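Local coordinates for Galactose/lactose metabolism regulatory protein GAL80 (Kluyveromyces lactis, PDB 3E1K) that represses the lactose and galactose metabolic genes, apparently by blocking their transcriptional activator when no inducing sugar is present, at residues G224-N236 against A439-S453. Sequence-based numbering, arbitrary orientation.
Sequences GSYFQKINAMISN and AVFRSDKEEKTLDVS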
loop_
_atom_site.group_PDB
_atom_site.type_symbol
_atom_site.label_atom_id
_atom_site.label_comp_id
_atom_site.label_asym_id
_atom_site.label_seq_id
_atom_site.Cartn_x
_atom_site.Cartn_y
_atom_site.Cartn_z
ATOM N N GLY A 224 -2.035 12.147 14.339
ATOM C CA GLY A 224 -2.648 13.272 15.018
ATOM C C GLY A 224 -2.799 14.361 13.953
ATOM O O GLY A 224 -2.488 15.532 14.198
ATOM N N SER A 225 -3.261 13.958 12.770
ATOM C CA SER A 225 -3.486 14.886 11.665
ATOM C C SER A 225 -4.692 14.268 10.964
ATOM O O SER A 225 -4.876 13.042 10.951
ATOM C CB SER A 225 -2.416 14.864 10.615
ATOM O OG SER A 225 -3.164 15.108 9.468
ATOM N N TYR A 226 -5.552 15.123 10.445
ATOM C CA TYR A 226 -6.701 14.570 9.754
ATOM C C TYR A 226 -6.426 14.481 8.237
ATOM O O TYR A 226 -5.408 14.902 7.696
ATOM C CB TYR A 226 -7.881 15.526 9.933
ATOM C CG TYR A 226 -8.693 15.434 11.225
ATOM C CD1 TYR A 226 -8.892 16.567 12.012
ATOM C CD2 TYR A 226 -9.335 14.234 11.597
ATOM C CE1 TYR A 226 -9.682 16.480 13.202
ATOM C CE2 TYR A 226 -10.102 14.131 12.763
ATOM C CZ TYR A 226 -10.275 15.244 13.561
ATOM O OH TYR A 226 -11.064 15.019 14.650
ATOM N N PHE A 227 -7.372 13.945 7.501
ATOM C CA PHE A 227 -7.091 13.875 6.077
ATOM C C PHE A 227 -7.504 15.148 5.383
ATOM O O PHE A 227 -8.382 15.888 5.825
ATOM C CB PHE A 227 -7.787 12.726 5.387
ATOM C CG PHE A 227 -6.936 11.504 5.320
ATOM C CD1 PHE A 227 -7.188 10.453 6.184
ATOM C CD2 PHE A 227 -5.864 11.401 4.415
ATOM C CE1 PHE A 227 -6.404 9.312 6.166
ATOM C CE2 PHE A 227 -5.071 10.240 4.350
ATOM C CZ PHE A 227 -5.356 9.187 5.235
ATOM N N GLN A 228 -6.843 15.368 4.256
ATOM C CA GLN A 228 -7.060 16.540 3.421
ATOM C C GLN A 228 -7.822 16.102 2.205
ATOM O O GLN A 228 -9.000 16.466 2.053
ATOM C CB GLN A 228 -5.738 17.047 2.915
ATOM C CG GLN A 228 -5.896 17.993 1.757
ATOM C CD GLN A 228 -4.538 18.513 1.279
ATOM O OE1 GLN A 228 -3.799 17.828 0.588
ATOM N NE2 GLN A 228 -4.192 19.720 1.741
ATOM N N LYS A 229 -7.187 15.293 1.353
ATOM C CA LYS A 229 -7.917 14.727 0.216
ATOM C C LYS A 229 -7.674 13.215 0.222
ATOM O O LYS A 229 -6.773 12.726 0.909
ATOM C CB LYS A 229 -7.530 15.352 -1.122
ATOM C CG LYS A 229 -6.132 14.996 -1.488
ATOM C CD LYS A 229 -5.707 15.672 -2.741
ATOM C CE LYS A 229 -4.654 14.797 -3.470
ATOM N NZ LYS A 229 -4.217 15.098 -4.843
ATOM N N ILE A 230 -8.520 12.430 -0.535
ATOM C CA ILE A 230 -8.303 10.990 -0.466
ATOM C C ILE A 230 -8.871 10.285 -1.694
ATOM O O ILE A 230 -9.697 10.765 -2.458
ATOM C CB ILE A 230 -8.933 10.410 0.814
ATOM C CG1 ILE A 230 -10.446 10.650 0.820
ATOM C CG2 ILE A 230 -8.287 11.018 2.049
ATOM C CD1 ILE A 230 -11.173 9.928 1.932
ATOM N N ASN A 231 -8.405 8.998 -1.928
ATOM C CA ASN A 231 -9.069 8.215 -2.968
ATOM C C ASN A 231 -9.392 6.779 -2.524
ATOM O O ASN A 231 -8.638 6.148 -1.777
ATOM C CB ASN A 231 -8.264 8.186 -4.244
ATOM C CG ASN A 231 -8.820 7.231 -5.260
ATOM O OD1 ASN A 231 -9.552 7.659 -6.146
ATOM N ND2 ASN A 231 -8.437 5.969 -5.161
ATOM N N ALA A 232 -10.506 6.252 -2.986
ATOM C CA ALA A 232 -10.868 4.914 -2.604
ATOM C C ALA A 232 -11.538 4.100 -3.719
ATOM O O ALA A 232 -12.184 4.645 -4.622
ATOM C CB ALA A 232 -11.652 4.998 -1.268
ATOM N N MET A 233 -11.242 2.805 -3.686
ATOM C CA MET A 233 -11.702 1.837 -4.654
ATOM C C MET A 233 -12.193 0.562 -3.955
ATOM O O MET A 233 -11.474 -0.049 -3.162
ATOM C CB MET A 233 -10.510 1.532 -5.563
ATOM C CG MET A 233 -10.153 2.644 -6.488
ATOM S SD MET A 233 -8.851 2.047 -7.557
ATOM C CE MET A 233 -8.618 3.641 -8.498
ATOM N N ILE A 234 -13.415 0.117 -4.242
ATOM C CA ILE A 234 -13.880 -1.077 -3.519
ATOM C C ILE A 234 -14.231 -2.320 -4.319
ATOM O O ILE A 234 -15.103 -2.297 -5.195
ATOM C CB ILE A 234 -14.971 -0.834 -2.502
ATOM C CG1 ILE A 234 -14.507 0.224 -1.484
ATOM C CG2 ILE A 234 -15.347 -2.132 -1.830
ATOM C CD1 ILE A 234 -15.585 1.315 -1.253
ATOM N N SER A 235 -13.605 -3.431 -3.959
ATOM C CA SER A 235 -13.747 -4.662 -4.697
ATOM C C SER A 235 -14.682 -5.754 -4.211
ATOM O O SER A 235 -14.962 -5.832 -3.033
ATOM C CB SER A 235 -12.375 -5.248 -5.013
ATOM O OG SER A 235 -12.190 -5.357 -6.413
ATOM N N ASN A 236 -15.220 -6.563 -5.122
ATOM C CA ASN A 236 -16.161 -7.659 -4.786
ATOM C C ASN A 236 -15.944 -8.811 -5.757
ATOM O O ASN A 236 -16.699 -9.050 -6.710
ATOM C CB ASN A 236 -17.623 -7.177 -4.820
ATOM C CG ASN A 236 -18.296 -7.169 -3.459
ATOM O OD1 ASN A 236 -18.622 -6.084 -2.981
ATOM N ND2 ASN A 236 -18.565 -8.372 -2.881
ATOM N N ALA A 439 -17.078 9.457 2.488
ATOM C CA ALA A 439 -16.155 9.954 1.500
ATOM C C ALA A 439 -15.675 8.775 0.676
ATOM O O ALA A 439 -15.966 8.698 -0.518
ATOM C CB ALA A 439 -15.007 10.570 2.249
ATOM N N VAL A 440 -14.932 7.898 1.352
ATOM C CA VAL A 440 -14.369 6.669 0.820
ATOM C C VAL A 440 -15.389 6.084 -0.143
ATOM O O VAL A 440 -15.114 5.783 -1.305
ATOM C CB VAL A 440 -14.267 5.654 1.941
ATOM C CG1 VAL A 440 -13.645 4.353 1.426
ATOM C CG2 VAL A 440 -13.445 6.271 3.033
ATOM N N PHE A 441 -16.589 5.912 0.393
ATOM C CA PHE A 441 -17.643 5.350 -0.400
ATOM C C PHE A 441 -17.959 6.133 -1.631
ATOM O O PHE A 441 -17.933 5.603 -2.744
ATOM C CB PHE A 441 -18.873 5.057 0.426
ATOM C CG PHE A 441 -18.783 3.738 1.087
ATOM C CD1 PHE A 441 -18.548 3.638 2.453
ATOM C CD2 PHE A 441 -18.795 2.599 0.281
ATOM C CE1 PHE A 441 -18.421 2.425 3.012
ATOM C CE2 PHE A 441 -18.715 1.381 0.855
ATOM C CZ PHE A 441 -18.570 1.311 2.211
ATOM N N ARG A 442 -18.254 7.418 -1.422
ATOM C CA ARG A 442 -18.560 8.297 -2.539
ATOM C C ARG A 442 -17.389 8.305 -3.526
ATOM O O ARG A 442 -17.548 8.259 -4.747
ATOM C CB ARG A 442 -18.897 9.712 -2.067
ATOM C CG ARG A 442 -20.251 10.222 -2.556
ATOM C CD ARG A 442 -20.377 11.718 -2.239
ATOM N NE ARG A 442 -19.252 12.211 -1.451
ATOM C CZ ARG A 442 -19.396 12.812 -0.263
ATOM N NH1 ARG A 442 -20.619 13.019 0.219
ATOM N NH2 ARG A 442 -18.313 13.247 0.398
ATOM N N SER A 443 -16.196 8.318 -2.982
ATOM C CA SER A 443 -15.021 8.347 -3.817
ATOM C C SER A 443 -14.970 7.146 -4.761
ATOM O O SER A 443 -14.826 7.372 -5.974
ATOM C CB SER A 443 -13.739 8.355 -3.002
ATOM O OG SER A 443 -12.816 7.709 -3.838
ATOM N N ASP A 444 -15.008 5.912 -4.268
ATOM C CA ASP A 444 -14.911 4.782 -5.183
ATOM C C ASP A 444 -15.989 5.016 -6.220
ATOM O O ASP A 444 -15.689 5.034 -7.430
ATOM C CB ASP A 444 -15.098 3.420 -4.484
ATOM C CG ASP A 444 -15.719 2.325 -5.395
ATOM O OD1 ASP A 444 -15.359 2.238 -6.584
ATOM O OD2 ASP A 444 -16.564 1.531 -4.900
ATOM N N LYS A 445 -17.222 5.188 -5.730
ATOM C CA LYS A 445 -18.362 5.313 -6.620
ATOM C C LYS A 445 -18.081 6.343 -7.692
ATOM O O LYS A 445 -18.124 6.087 -8.892
ATOM C CB LYS A 445 -19.664 5.643 -5.896
ATOM C CG LYS A 445 -20.880 5.532 -6.779
ATOM C CD LYS A 445 -22.138 5.810 -5.954
ATOM C CE LYS A 445 -23.384 4.958 -6.363
ATOM N NZ LYS A 445 -24.684 5.133 -5.559
ATOM N N GLU A 446 -17.886 7.578 -7.217
ATOM C CA GLU A 446 -17.624 8.652 -8.154
ATOM C C GLU A 446 -16.363 8.485 -8.994
ATOM O O GLU A 446 -16.233 9.175 -10.001
ATOM C CB GLU A 446 -17.761 10.044 -7.565
ATOM C CG GLU A 446 -19.137 10.370 -6.984
ATOM C CD GLU A 446 -19.026 11.821 -6.450
ATOM O OE1 GLU A 446 -18.275 12.578 -7.062
ATOM O OE2 GLU A 446 -19.503 12.222 -5.344
ATOM N N GLU A 447 -15.456 7.596 -8.574
ATOM C CA GLU A 447 -14.201 7.322 -9.264
ATOM C C GLU A 447 -13.361 8.622 -9.347
ATOM O O GLU A 447 -12.763 8.968 -10.359
ATOM C CB GLU A 447 -14.469 6.808 -10.678
ATOM C CG GLU A 447 -13.676 5.577 -11.121
ATOM C CD GLU A 447 -14.509 4.351 -11.088
ATOM O OE1 GLU A 447 -15.282 4.169 -12.013
ATOM O OE2 GLU A 447 -14.268 3.578 -10.089
ATOM N N LYS A 448 -13.350 9.308 -8.203
ATOM C CA LYS A 448 -12.670 10.595 -8.057
ATOM C C LYS A 448 -11.946 10.787 -6.684
ATOM O O LYS A 448 -12.277 10.146 -5.675
ATOM C CB LYS A 448 -13.869 11.536 -8.005
ATOM C CG LYS A 448 -14.108 12.526 -9.096
ATOM C CD LYS A 448 -14.715 13.778 -8.554
ATOM C CE LYS A 448 -16.068 14.164 -9.080
ATOM N NZ LYS A 448 -16.820 15.182 -8.303
ATOM N N THR A 449 -11.015 11.743 -6.609
ATOM C CA THR A 449 -10.352 12.024 -5.349
ATOM C C THR A 449 -10.934 13.304 -4.738
ATOM O O THR A 449 -10.773 14.414 -5.279
ATOM C CB THR A 449 -8.831 12.119 -5.576
ATOM O OG1 THR A 449 -8.225 10.842 -5.353
ATOM C CG2 THR A 449 -8.177 13.135 -4.610
ATOM N N LEU A 450 -11.538 13.119 -3.591
ATOM C CA LEU A 450 -12.297 14.114 -2.930
ATOM C C LEU A 450 -11.551 14.795 -1.812
ATOM O O LEU A 450 -10.697 14.226 -1.231
ATOM C CB LEU A 450 -13.576 13.454 -2.406
ATOM C CG LEU A 450 -14.352 12.328 -3.097
ATOM C CD1 LEU A 450 -15.334 11.865 -2.188
ATOM C CD2 LEU A 450 -15.050 12.714 -4.305
ATOM N N ASP A 451 -11.918 16.030 -1.528
ATOM C CA ASP A 451 -11.354 16.827 -0.460
ATOM C C ASP A 451 -12.116 16.734 0.860
ATOM O O ASP A 451 -13.250 17.145 0.983
ATOM C CB ASP A 451 -11.219 18.264 -0.925
ATOM C CG ASP A 451 -10.561 19.147 0.088
ATOM O OD1 ASP A 451 -10.915 20.329 0.119
ATOM O OD2 ASP A 451 -9.705 18.680 0.858
ATOM N N VAL A 452 -11.444 16.164 1.847
ATOM C CA VAL A 452 -12.029 15.764 3.102
ATOM C C VAL A 452 -11.526 16.627 4.189
ATOM O O VAL A 452 -11.201 16.185 5.234
ATOM C CB VAL A 452 -11.662 14.329 3.448
ATOM C CG1 VAL A 452 -12.853 13.469 3.475
ATOM C CG2 VAL A 452 -10.788 13.809 2.461
ATOM N N SER A 453 -11.464 17.887 3.897
ATOM C CA SER A 453 -10.971 18.926 4.789
ATOM C C SER A 453 -12.075 19.791 5.322
ATOM O O SER A 453 -11.841 20.947 5.660
ATOM C CB SER A 453 -9.831 19.736 4.209
ATOM O OG SER A 453 -10.301 20.572 3.154
#
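CD1 of Ile-234 reaches the Phe-441 ring obliquely, 3.8 Å from CE2. The Asp-444 carboxylate lies beside the same isoleucine, OD2 3.7 Å from its CB. The Phe-227 ring turns away from Val-452 and meets Phe-265 edge-to-face; of the Phe-227 side chain, CB comes nearest Val-452, 4.3 Å from CG2. Val-452 CG2 packs on Ile-230 CG1 at 3.6 Å. With chi1 at 61°, that CG1 sits between the backbone N and carbonyl carbon, and CD1 extends on to Ala-439 CB. The Ala-232 methyl meets Val-440 CG1.

Ser-443 OG accepts a bond from Ala-232 N at 2.9 Å and donates to Lys-448 O at 3.1 Å. With an alanine in place of Ser-443, the buried N-H of Ala-232 would probably lose its mate, and the turn one of its ties. A Schellman motif at Glu-447 ends the helix. Ile-230 and Leu-450 then form an antiparallel hydrogen-bonded pair.

Lys-229 salt-bridges Glu-447 of the second subunit. Strand 450-451 is outermost, within this chain, in the C-terminal domain's mixed sheet; strands 227-235 and 262-269 follow. Helix 439-446 packs on this sheet, crossing strand 230-235 at -72°, consistent with the GFO/IDH/MocA family's helix-backed open sheet.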